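Local coordinates for lipoprotein LpqN (Mycobacterium tuberculosis, PDB 6E5F) that supports cell envelope biogenesis, binds a lauryl trehaloside, and may connect MmpL mycolate transporters with periplasmic proteins, at residues A[88-91]-A[92-95]. Numbering follows the deposited sequence.
Sequences PVPD and DWRL
Pro90 and Trp93 meet at the two ends of a type II beta turn, which feeds the chain from a loop into strand 93-96 of the Mog1p/PsbP-like antiparallel sheet. The turn is closed by a hydrogen bond from Trp93 N to Pro90 O, 3.1 Å long with an N-H...O angle of 152°. Asp92, at the third position, has the positive phi (73°) this turn type needs. With CG beside its own backbone N (chi1 -67°), Trp93 has its indole turned back toward the proline. Its CD1 lies 3.8 Å from Pro90 CB, the proline ring coming at the indole obliquely. Both residues are buried: each reaches Ile107 on the neighbouring strand 106-109, while the indole also meets the ring of Tyr109 and packs on Thr212 and Ala216 of helix 210-223. The Trp93 side chain is about 8 Å from the bound lauryl trehaloside, near it but not touching. Val89 sets its two methyls along one side of the first strand residues: CG1 is 3.3 Å from Trp93 O, and CG2 is 3.9 Å from Leu95 CD1, the Val89 and Leu95 side chains crossing at about a right angle. At the edge of the indole, in its plane, Asp91 O lies 3.3 Å from Trp93 CD1.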
loop_
_atom_site.group_PDB
_atom_site.type_symbol
_atom_site.label_atom_id
_atom_site.label_comp_id
_atom_site.label_asym_id
_atom_site.label_seq_id
_atom_site.Cartn_x
_atom_site.Cartn_y
_atom_site.Cartn_z
ATOM N N PRO A 88 -12.769 3.646 -0.107
ATOM C CA PRO A 88 -13.834 3.857 0.876
ATOM C C PRO A 88 -13.267 4.197 2.246
ATOM O O PRO A 88 -12.117 3.897 2.571
ATOM C CB PRO A 88 -14.539 2.498 0.911
ATOM C CG PRO A 88 -13.436 1.527 0.655
ATOM C CD PRO A 88 -12.520 2.209 -0.337
ATOM N N VAL A 89 -14.108 4.840 3.049
ATOM C CA VAL A 89 -13.800 5.095 4.455
ATOM C C VAL A 89 -14.678 4.166 5.283
ATOM O O VAL A 89 -15.867 4.457 5.478
ATOM C CB VAL A 89 -14.036 6.567 4.827
ATOM C CG1 VAL A 89 -13.733 6.788 6.305
ATOM C CG2 VAL A 89 -13.183 7.476 3.966
ATOM N N PRO A 90 -14.157 3.043 5.776
ATOM C CA PRO A 90 -15.000 2.118 6.538
ATOM C C PRO A 90 -15.578 2.782 7.779
ATOM O O PRO A 90 -15.083 3.801 8.265
ATOM C CB PRO A 90 -14.037 0.983 6.916
ATOM C CG PRO A 90 -12.922 1.076 5.925
ATOM C CD PRO A 90 -12.783 2.535 5.616
ATOM N N ASP A 91 -16.653 2.188 8.287
ATOM C CA ASP A 91 -17.278 2.697 9.498
ATOM C C ASP A 91 -16.291 2.647 10.657
ATOM O O ASP A 91 -15.494 1.713 10.778
ATOM C CB ASP A 91 -18.519 1.872 9.831
ATOM C CG ASP A 91 -19.641 2.081 8.834
ATOM O OD1 ASP A 91 -19.743 3.197 8.280
ATOM O OD2 ASP A 91 -20.421 1.134 8.605
ATOM N N ASP A 92 -16.343 3.673 11.505
ATOM C CA ASP A 92 -15.457 3.865 12.651
ATOM C C ASP A 92 -14.047 4.281 12.248
ATOM O O ASP A 92 -13.187 4.430 13.126
ATOM C CB ASP A 92 -15.403 2.649 13.586
ATOM C CG ASP A 92 -16.741 2.358 14.242
ATOM O OD1 ASP A 92 -17.545 3.302 14.396
ATOM O OD2 ASP A 92 -16.987 1.189 14.604
ATOM N N TRP A 93 -13.774 4.468 10.960
ATOM C CA TRP A 93 -12.524 5.042 10.492
ATOM C C TRP A 93 -12.780 6.462 10.006
ATOM O O TRP A 93 -13.899 6.807 9.614
ATOM C CB TRP A 93 -11.937 4.222 9.340
ATOM C CG TRP A 93 -11.473 2.852 9.738
ATOM C CD1 TRP A 93 -12.254 1.800 10.119
ATOM C CD2 TRP A 93 -10.119 2.384 9.785
ATOM N NE1 TRP A 93 -11.472 0.709 10.404
ATOM C CE2 TRP A 93 -10.157 1.040 10.207
ATOM C CE3 TRP A 93 -8.880 2.969 9.513
ATOM C CZ2 TRP A 93 -9.006 0.276 10.361
ATOM C CZ3 TRP A 93 -7.739 2.210 9.668
ATOM C CH2 TRP A 93 -7.809 0.876 10.089
ATOM N N ARG A 94 -11.741 7.288 10.046
ATOM C CA ARG A 94 -11.832 8.656 9.555
ATOM C C ARG A 94 -10.794 8.883 8.465
ATOM O O ARG A 94 -9.714 8.287 8.471
ATOM C CB ARG A 94 -11.673 9.691 10.686
ATOM C CG ARG A 94 -10.239 10.026 11.098
ATOM C CD ARG A 94 -10.172 11.385 11.799
ATOM N NE ARG A 94 -8.835 11.973 11.736
ATOM C CZ ARG A 94 -7.927 11.911 12.709
ATOM N NH1 ARG A 94 -8.195 11.288 13.850
ATOM N NH2 ARG A 94 -6.743 12.482 12.537
ATOM N N LEU A 95 -11.136 9.767 7.533
ATOM C CA LEU A 95 -10.273 10.055 6.399
ATOM C C LEU A 95 -9.077 10.894 6.836
ATOM O O LEU A 95 -9.212 11.848 7.607
ATOM C CB LEU A 95 -11.073 10.824 5.346
ATOM C CG LEU A 95 -10.470 11.008 3.956
ATOM C CD1 LEU A 95 -10.061 9.676 3.354
ATOM C CD2 LEU A 95 -11.474 11.712 3.054
#